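Local coordinates for alginate lyase, family PL7 (Zobellia galactanivorans, PDB 4BE3), which probably cleaves alginate exolytically, releasing sugar units from the chain ends by the beta-elimination reaction of polysaccharide lyase family 7, at residues His116-Ile121 with Asn247-Glu252; Arg151-Thr156 with Thr233-Ile238. All blocks are in the same frame, centred on the assembly; numbering follows the deposited sequence. Where two conformers were deposited one is given.

Contact 1. Residues His116-Ile121 with Asn247-Glu252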
ATOM      1  N   HIS A 116     -18.571   1.563  -7.053  1.00 28.40           N
ATOM      2  CA  HIS A 116     -19.334   0.459  -7.633  1.00 29.52           C
ATOM      3  C   HIS A 116     -18.868  -0.912  -7.237  1.00 28.27           C
ATOM      4  O   HIS A 116     -19.587  -1.867  -7.458  1.00 27.94           O
ATOM      5  CB  HIS A 116     -19.247   0.596  -9.146  1.00 29.47           C
ATOM      6  CG  HIS A 116     -20.016   1.752  -9.708  1.00 28.58           C
ATOM      7  ND1 HIS A 116     -21.215   2.187  -9.192  1.00 33.56           N
ATOM      8  CD2 HIS A 116     -19.716   2.568 -10.795  1.00 32.42           C
ATOM      9  CE1 HIS A 116     -21.685   3.177  -9.968  1.00 37.29           C
ATOM     10  NE2 HIS A 116     -20.773   3.423 -10.960  1.00 34.05           N
ATOM     11  N   GLU A 117     -17.664  -1.016  -6.611  1.00 27.53           N
ATOM     12  CA  GLU A 117     -17.139  -2.324  -6.197  1.00 25.88           C
ATOM     13  C   GLU A 117     -17.010  -3.248  -7.456  1.00 27.02           C
ATOM     14  O   GLU A 117     -17.234  -4.452  -7.342  1.00 27.76           O
ATOM     15  CB  GLU A 117     -17.900  -3.026  -5.058  1.00 30.25           C
ATOM     16  CG  GLU A 117     -17.922  -2.044  -3.859  1.00 36.75           C
ATOM     17  CD  GLU A 117     -18.702  -2.524  -2.647  1.00 47.82           C
ATOM     18  OE1 GLU A 117     -18.579  -3.644  -2.215  1.00 42.75           O
ATOM     19  OE2 GLU A 117     -19.477  -1.704  -2.120  1.00 63.39           O
ATOM     20  N   ASN A 118     -16.578  -2.678  -8.595  1.00 23.78           N
ATOM     21  CA  ASN A 118     -16.387  -3.573  -9.793  1.00 23.94           C
ATOM     22  C   ASN A 118     -14.953  -4.146  -9.801  1.00 25.92           C
ATOM     23  O   ASN A 118     -14.136  -3.747  -8.925  1.00 25.77           O
ATOM     24  CB  ASN A 118     -16.580  -2.711 -11.008  1.00 23.30           C
ATOM     25  CG  ASN A 118     -18.075  -2.319 -11.232  1.00 21.96           C
ATOM     26  OD1 ASN A 118     -18.966  -2.829 -10.514  1.00 24.31           O
ATOM     27  ND2 ASN A 118     -18.359  -1.493 -12.251  1.00 24.37           N
ATOM     28  N   GLU A 119     -14.573  -4.942 -10.811  1.00 21.76           N
ATOM     29  CA  GLU A 119     -13.185  -5.475 -10.878  1.00 20.98           C
ATOM     30  C   GLU A 119     -12.458  -5.011 -12.059  1.00 22.74           C
ATOM     31  O   GLU A 119     -12.761  -5.362 -13.214  1.00 21.19           O
ATOM     32  CB  GLU A 119     -13.318  -7.025 -11.023  1.00 23.52           C
ATOM     33  CG  GLU A 119     -13.787  -7.713  -9.709  1.00 25.66           C
ATOM     34  CD  GLU A 119     -15.261  -8.042  -9.604  1.00 33.36           C
ATOM     35  OE1 GLU A 119     -16.027  -8.200 -10.640  1.00 33.54           O
ATOM     36  OE2 GLU A 119     -15.720  -7.991  -8.463  1.00 36.44           O
ATOM     37  N   PRO A 120     -11.359  -4.280 -11.864  1.00 20.08           N
ATOM     38  CA  PRO A 120     -10.477  -3.989 -12.933  1.00 20.82           C
ATOM     39  C   PRO A 120      -9.974  -5.307 -13.658  1.00 21.26           C
ATOM     40  O   PRO A 120      -9.604  -5.222 -14.869  1.00 22.01           O
ATOM     41  CB  PRO A 120      -9.246  -3.291 -12.196  1.00 22.71           C
ATOM     42  CG  PRO A 120     -10.005  -2.606 -11.087  1.00 20.13           C
ATOM     43  CD  PRO A 120     -11.023  -3.623 -10.585  1.00 22.84           C
ATOM     44  N   ILE A 121      -9.887  -6.414 -12.915  1.00 18.54           N
ATOM     45  CA  ILE A 121      -9.535  -7.683 -13.670  1.00 16.53           C
ATOM     46  C   ILE A 121     -10.056  -8.857 -12.963  1.00 16.90           C
ATOM     47  O   ILE A 121     -10.061  -8.965 -11.717  1.00 18.19           O
ATOM     48  CB  ILE A 121      -7.999  -7.859 -13.870  1.00 17.61           C
ATOM     49  CG1 ILE A 121      -7.746  -9.202 -14.564  1.00 20.19           C
ATOM     50  CG2 ILE A 121      -7.193  -7.832 -12.527  1.00 18.66           C
ATOM     51  CD1 ILE A 121      -6.306  -9.393 -15.075  1.00 22.51           C
ATOM     52  N   ASN A 247     -11.624   8.764 -15.886  1.00 30.63           N
ATOM     53  CA  ASN A 247     -10.368   8.377 -15.185  1.00 31.57           C
ATOM     54  C   ASN A 247     -10.403   6.976 -14.648  1.00 30.16           C
ATOM     55  O   ASN A 247      -9.571   6.580 -13.763  1.00 29.61           O
ATOM     56  CB  ASN A 247     -10.041   9.322 -14.052  1.00 35.17           C
ATOM     57  CG  ASN A 247      -9.783  10.765 -14.576  1.00 46.41           C
ATOM     58  OD1 ASN A 247     -10.303  11.694 -13.991  1.00 50.63           O
ATOM     59  ND2 ASN A 247      -9.036  10.931 -15.710  1.00 44.58           N
ATOM     60  N   ALA A 248     -11.343   6.187 -15.216  1.00 29.54           N
ATOM     61  CA  ALA A 248     -11.421   4.757 -14.882  1.00 27.34           C
ATOM     62  C   ALA A 248     -11.302   4.513 -13.364  1.00 25.85           C
ATOM     63  O   ALA A 248     -12.193   4.888 -12.582  1.00 26.68           O
ATOM     64  CB  ALA A 248     -10.361   3.927 -15.672  1.00 25.62           C
ATOM     65  N   TYR A 249     -10.283   3.744 -12.919  1.00 23.07           N
ATOM     66  CA  TYR A 249     -10.273   3.370 -11.509  1.00 22.07           C
ATOM     67  C   TYR A 249      -9.231   4.320 -10.763  1.00 24.64           C
ATOM     68  O   TYR A 249      -8.775   3.927  -9.699  1.00 23.71           O
ATOM     69  CB  TYR A 249      -9.737   1.942 -11.392  1.00 21.69           C
ATOM     70  CG  TYR A 249     -10.857   0.940 -11.787  1.00 23.44           C
ATOM     71  CD1 TYR A 249     -11.834   0.607 -10.824  1.00 24.44           C
ATOM     72  CD2 TYR A 249     -11.002   0.470 -13.090  1.00 22.08           C
ATOM     73  CE1 TYR A 249     -12.842  -0.288 -11.097  1.00 22.76           C
ATOM     74  CE2 TYR A 249     -12.026  -0.469 -13.376  1.00 22.83           C
ATOM     75  CZ  TYR A 249     -12.893  -0.815 -12.411  1.00 22.41           C
ATOM     76  OH  TYR A 249     -13.940  -1.687 -12.615  1.00 24.47           O
ATOM     77  N   ALA A 250      -8.749   5.387 -11.454  1.00 24.69           N
ATOM     78  CA  ALA A 250      -7.793   6.361 -10.701  1.00 26.50           C
ATOM     79  C   ALA A 250      -8.310   6.660  -9.282  1.00 27.82           C
ATOM     80  O   ALA A 250      -9.517   6.968  -9.111  1.00 26.98           O
ATOM     81  CB  ALA A 250      -7.667   7.621 -11.496  1.00 27.55           C
ATOM     82  N   GLY A 251      -7.460   6.412  -8.252  1.00 27.57           N
ATOM     83  CA  GLY A 251      -7.766   6.805  -6.896  1.00 28.87           C
ATOM     84  C   GLY A 251      -8.793   5.926  -6.206  1.00 29.28           C
ATOM     85  O   GLY A 251      -9.239   6.187  -5.089  1.00 30.20           O
ATOM     86  N   GLU A 252      -9.228   4.875  -6.876  1.00 26.24           N
ATOM     87  CA  GLU A 252     -10.256   3.989  -6.269  1.00 26.30           C
ATOM     88  C   GLU A 252      -9.581   2.866  -5.511  1.00 24.22           C
ATOM     89  O   GLU A 252      -8.732   2.040  -6.076  1.00 26.24           O
ATOM     90  CB  GLU A 252     -11.243   3.382  -7.359  1.00 30.38           C
ATOM     91  CG  GLU A 252     -12.557   3.097  -6.606  1.00 34.99           C
ATOM     92  CD  GLU A 252     -13.659   2.853  -7.545  1.00 43.98           C
ATOM     93  OE1 GLU A 252     -13.734   1.634  -8.016  1.00 40.41           O
ATOM     94  OE2 GLU A 252     -14.387   3.815  -7.889  1.00 38.02           O
TER
HETATM   95  O   HOH W   1     -16.776   3.142  -8.602  1.00 28.04           O
HETATM   96  O   HOH W   2     -15.675   0.129  -8.994  1.00 27.00           O
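In the beta-jelly roll of this PL7 lyase, P120, ending the loop between strands 104-112 and 121-126, points CG at the face of Y249, which sits where two overlapping beta turns lead into strand 254-258. The first turn, type II' from N247 to A250, is closed by the 2.7 Å bond from A250 N to N247 O; the second, type II from Y249 to E252, overlaps it, so that Y249 and A250 belong to both. Y249 contributes the largest share of the buried surface. P120 CG stands almost exactly over the ring centre, 3.4 Å from the centroid and 3° off the normal, a textbook CH-pi contact. With CG of Y249 anti to its carbonyl carbon (chi1 -78°), the ring reaches across to meet the proline, and its hydroxyl carries on to the backbone beyond. There Y249 OH comes within 3.3 Å of N118 CB, and its hydrogen bond goes to the carbonyl of E141, which fixes the far end of the ring.

Beside this CH-pi contact, E252 meets the loop only through water. One water donates to E252 OE2 at 2.6 Å and accepts from H116 N at 2.8 Å; a second donates to E252 OE1 at 2.6 Å and accepts from N118 N at 3.0 Å. Each carboxylate oxygen thus holds one water, and OE1 is also bonded to S112 OG.

E119 OE2 is hydrogen-bonded to H111 of the tartrate pocket, and OE1 forms a salt bridge with K122. P120 packs on I110 of strand 104-112, while N118 and A248 rest on E141 and Y140 of strand 133-141; the next residue, I121, reaches M198 and L200 of strand 197-203 in the other sheet.

Contact 2. Residues Arg151-Thr156 with Thr233-Ile238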
ATOM      1  N   ARG A 151     -23.234  -1.604 -16.459  1.00 28.10           N
ATOM      2  CA  ARG A 151     -21.807  -2.053 -16.596  1.00 26.66           C
ATOM      3  C   ARG A 151     -21.637  -3.230 -17.522  1.00 26.33           C
ATOM      4  O   ARG A 151     -22.592  -3.937 -17.843  1.00 27.04           O
ATOM      5  CB  ARG A 151     -21.287  -2.465 -15.221  1.00 25.33           C
ATOM      6  CG  ARG A 151     -22.038  -3.720 -14.675  1.00 28.35           C
ATOM      7  CD  ARG A 151     -21.629  -4.003 -13.194  1.00 33.42           C
ATOM      8  NE  ARG A 151     -22.393  -5.158 -12.660  1.00 43.38           N
ATOM      9  CZ  ARG A 151     -23.712  -5.145 -12.451  1.00 44.12           C
ATOM     10  NH1 ARG A 151     -24.467  -4.093 -12.762  1.00 54.60           N
ATOM     11  NH2 ARG A 151     -24.345  -6.213 -12.017  1.00 53.08           N
ATOM     12  N   TRP A 152     -20.366  -3.536 -17.904  1.00 24.01           N
ATOM     13  CA  TRP A 152     -20.106  -4.781 -18.651  1.00 22.08           C
ATOM     14  C   TRP A 152     -18.615  -5.056 -18.465  1.00 19.43           C
ATOM     15  O   TRP A 152     -17.868  -4.147 -18.064  1.00 21.97           O
ATOM     16  CB  TRP A 152     -20.418  -4.519 -20.174  1.00 24.33           C
ATOM     17  CG  TRP A 152     -20.082  -3.146 -20.760  1.00 25.88           C
ATOM     18  CD1 TRP A 152     -20.925  -2.087 -20.932  1.00 26.09           C
ATOM     19  CD2 TRP A 152     -18.765  -2.683 -21.246  1.00 22.81           C
ATOM     20  NE1 TRP A 152     -20.224  -1.042 -21.516  1.00 27.51           N
ATOM     21  CE2 TRP A 152     -18.933  -1.387 -21.720  1.00 26.02           C
ATOM     22  CE3 TRP A 152     -17.478  -3.319 -21.338  1.00 22.58           C
ATOM     23  CZ2 TRP A 152     -17.903  -0.655 -22.317  1.00 25.54           C
ATOM     24  CZ3 TRP A 152     -16.427  -2.599 -21.944  1.00 23.46           C
ATOM     25  CH2 TRP A 152     -16.637  -1.281 -22.399  1.00 26.99           C
ATOM     26  N   ASP A 153     -18.262  -6.263 -18.864  1.00 20.20           N
ATOM     27  CA  ASP A 153     -16.886  -6.779 -18.860  1.00 20.52           C
ATOM     28  C   ASP A 153     -16.461  -6.878 -20.320  1.00 24.54           C
ATOM     29  O   ASP A 153     -17.261  -7.286 -21.187  1.00 24.77           O
ATOM     30  CB  ASP A 153     -16.852  -8.193 -18.337  1.00 23.02           C
ATOM     31  CG  ASP A 153     -16.869  -8.320 -16.822  1.00 24.15           C
ATOM     32  OD1 ASP A 153     -17.427  -7.457 -16.087  1.00 24.23           O
ATOM     33  OD2 ASP A 153     -16.355  -9.357 -16.345  1.00 22.87           O
ATOM     34  N   TYR A 154     -15.213  -6.590 -20.604  1.00 18.05           N
ATOM     35  CA  TYR A 154     -14.631  -6.797 -21.912  1.00 19.97           C
ATOM     36  C   TYR A 154     -13.608  -7.895 -21.760  1.00 21.03           C
ATOM     37  O   TYR A 154     -12.737  -7.837 -20.893  1.00 21.24           O
ATOM     38  CB  TYR A 154     -13.949  -5.542 -22.282  1.00 22.30           C
ATOM     39  CG  TYR A 154     -13.259  -5.700 -23.624  1.00 24.65           C
ATOM     40  CD1 TYR A 154     -13.959  -6.193 -24.759  1.00 28.82           C
ATOM     41  CD2 TYR A 154     -11.860  -5.543 -23.726  1.00 32.78           C
ATOM     42  CE1 TYR A 154     -13.269  -6.422 -26.005  1.00 33.37           C
ATOM     43  CE2 TYR A 154     -11.198  -5.658 -24.952  1.00 37.88           C
ATOM     44  CZ  TYR A 154     -11.893  -6.091 -26.076  1.00 41.04           C
ATOM     45  OH  TYR A 154     -11.179  -6.249 -27.200  1.00 43.57           O
ATOM     46  N   SER A 155     -13.769  -9.008 -22.507  1.00 18.50           N
ATOM     47  CA  SER A 155     -13.020 -10.209 -22.265  1.00 17.97           C
ATOM     48  C   SER A 155     -11.901 -10.413 -23.288  1.00 21.04           C
ATOM     49  O   SER A 155     -12.124 -10.270 -24.524  1.00 21.35           O
ATOM     50  CB  SER A 155     -14.031 -11.453 -22.369  1.00 17.95           C
ATOM     51  OG  SER A 155     -13.322 -12.596 -21.984  1.00 18.26           O
ATOM     52  N   THR A 156     -10.725 -10.795 -22.861  1.00 16.74           N
ATOM     53  CA  THR A 156      -9.564 -10.904 -23.749  1.00 16.95           C
ATOM     54  C   THR A 156      -8.961 -12.268 -23.599  1.00 17.58           C
ATOM     55  O   THR A 156      -8.580 -12.691 -22.443  1.00 18.09           O
ATOM     56  CB  THR A 156      -8.502  -9.867 -23.338  1.00 18.25           C
ATOM     57  OG1 THR A 156      -9.014  -8.557 -23.640  1.00 18.94           O
ATOM     58  CG2 THR A 156      -7.202 -10.015 -24.180  1.00 20.78           C
ATOM     59  N   THR A 233     -22.417  -7.544 -29.006  1.00 23.41           N
ATOM     60  CA  THR A 233     -22.812  -8.898 -29.298  1.00 23.05           C
ATOM     61  C   THR A 233     -23.145  -9.695 -28.002  1.00 24.45           C
ATOM     62  O   THR A 233     -24.227 -10.324 -27.899  1.00 23.46           O
ATOM     63  CB  THR A 233     -21.668  -9.647 -30.044  1.00 26.62           C
ATOM     64  OG1 THR A 233     -21.592  -8.992 -31.327  1.00 31.93           O
ATOM     65  CG2 THR A 233     -22.137 -11.170 -30.363  1.00 33.80           C
ATOM     66  N   LEU A 234     -22.194  -9.761 -27.084  1.00 22.13           N
ATOM     67  CA  LEU A 234     -22.438 -10.727 -25.975  1.00 24.50           C
ATOM     68  C   LEU A 234     -23.589 -10.185 -25.043  1.00 22.31           C
ATOM     69  O   LEU A 234     -24.327 -11.013 -24.471  1.00 23.59           O
ATOM     70  CB  LEU A 234     -21.182 -10.785 -25.181  1.00 27.50           C
ATOM     71  CG  LEU A 234     -21.170 -11.893 -24.078  1.00 31.17           C
ATOM     72  CD1 LEU A 234     -21.582 -13.226 -24.785  1.00 32.30           C
ATOM     73  CD2 LEU A 234     -19.764 -11.977 -23.546  1.00 32.83           C
ATOM     74  N   TYR A 235     -23.745  -8.852 -24.929  1.00 20.40           N
ATOM     75  CA  TYR A 235     -24.759  -8.329 -24.042  1.00 21.08           C
ATOM     76  C   TYR A 235     -26.064  -8.018 -24.814  1.00 22.50           C
ATOM     77  O   TYR A 235     -26.926  -7.340 -24.267  1.00 25.17           O
ATOM     78  CB  TYR A 235     -24.289  -7.060 -23.341  1.00 21.83           C
ATOM     79  CG  TYR A 235     -23.243  -7.455 -22.275  1.00 21.95           C
ATOM     80  CD1 TYR A 235     -21.869  -7.664 -22.617  1.00 25.07           C
ATOM     81  CD2 TYR A 235     -23.685  -7.705 -20.956  1.00 22.91           C
ATOM     82  CE1 TYR A 235     -20.954  -8.031 -21.581  1.00 25.46           C
ATOM     83  CE2 TYR A 235     -22.773  -8.051 -19.951  1.00 24.28           C
ATOM     84  CZ  TYR A 235     -21.452  -8.141 -20.263  1.00 25.46           C
ATOM     85  OH  TYR A 235     -20.570  -8.528 -19.289  1.00 28.46           O
ATOM     86  N   ALA A 236     -26.203  -8.502 -26.091  1.00 22.10           N
ATOM     87  CA  ALA A 236     -27.354  -8.040 -26.865  1.00 24.57           C
ATOM     88  C   ALA A 236     -28.693  -8.517 -26.194  1.00 25.17           C
ATOM     89  O   ALA A 236     -29.665  -7.892 -26.444  1.00 30.19           O
ATOM     90  CB  ALA A 236     -27.293  -8.647 -28.254  1.00 22.47           C
ATOM     91  N   SER A 237     -28.681  -9.630 -25.443  1.00 31.50           N
ATOM     92  CA  SER A 237     -30.059  -9.944 -24.959  0.50 38.86           C
ATOM     93  C   SER A 237     -30.286  -9.346 -23.574  1.00 47.35           C
ATOM     94  O   SER A 237     -31.454  -9.166 -23.247  1.00 49.35           O
ATOM     95  CB  SER A 237     -30.593 -11.393 -25.141  0.50 43.27           C
ATOM     96  OG  SER A 237     -30.811 -11.835 -26.505  0.50 38.62           O
ATOM     97  N   ILE A 238     -29.220  -8.827 -22.920  1.00 39.07           N
ATOM     98  CA  ILE A 238     -29.264  -8.194 -21.566  1.00 42.69           C
ATOM     99  C   ILE A 238     -29.589  -6.757 -21.628  1.00 43.91           C
ATOM    100  O   ILE A 238     -30.307  -6.340 -20.755  1.00 42.75           O
ATOM    101  CB  ILE A 238     -27.894  -8.306 -20.765  1.00 50.53           C
ATOM    102  CG1 ILE A 238     -27.670  -9.722 -20.236  0.70 48.20           C
ATOM    103  CG2 ILE A 238     -27.918  -7.323 -19.592  0.70 50.67           C
ATOM    104  CD1 ILE A 238     -28.936 -10.580 -20.250  0.70 36.37           C
TER
HETATM  105  O   HOH W   3     -18.513 -10.420 -20.395  1.00 37.56           O
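Y235, just past helix 229-234, sends its ring to W152 and D153, where strand 153-157 begins. The polar part is a single direct hydrogen bond: D153 N gives its hydrogen to Y235 OH at 3.3 Å, long but fairly straight at 162°. A water 3.0 Å from Y235 OH adds a second link, its other bond to D153 O being weak at 3.5 Å. That same carbonyl oxygen lies at the ring edge, near its plane, 3.8 Å from Y235 CE1.

The apolar part is carried by one methylene. W152 CB sits over a face of the tyrosine, 4.0 Å from the ring centroid and displaced toward the rim, as a CH-pi contact. The indole itself heads elsewhere: with CG lodged between backbone N and carbonyl carbon (chi1 36°), it swings off to bond G242 O through NE1 and to meet F221 edge-to-face.

An alanine in place of Y235 has neither hydroxyl nor ring, and would probably leave D153 N without this acceptor and a gap beside W152 CB.

The carboxylate of D153 turns to K122 and N139. This is helix-on-sheet packing in a jelly roll: the short helix 229-234 and the residue after it cover strand 153-157, which pairs antiparallel with strand 133-141.

From the N terminus, the chain leaves strand 104-112 and reaches 116-121, the first half of contact 1. It then runs through strands 121-126 and 133-141 to 151-156, the first half of contact 2. A long excursion through strands of both sheets ends at helix 229-234, where 233-238 closes the contact 2 loop; 247-252 closes the wider one a little later, so the loop of contact 2 lies wholly within that of contact 1. Their centres are about 18 Å apart, but they lie against one another near N118 and R151. Strand 133-141 runs between them: E141 meets both Y249 and D153, and K122 bridges to E119 and D153.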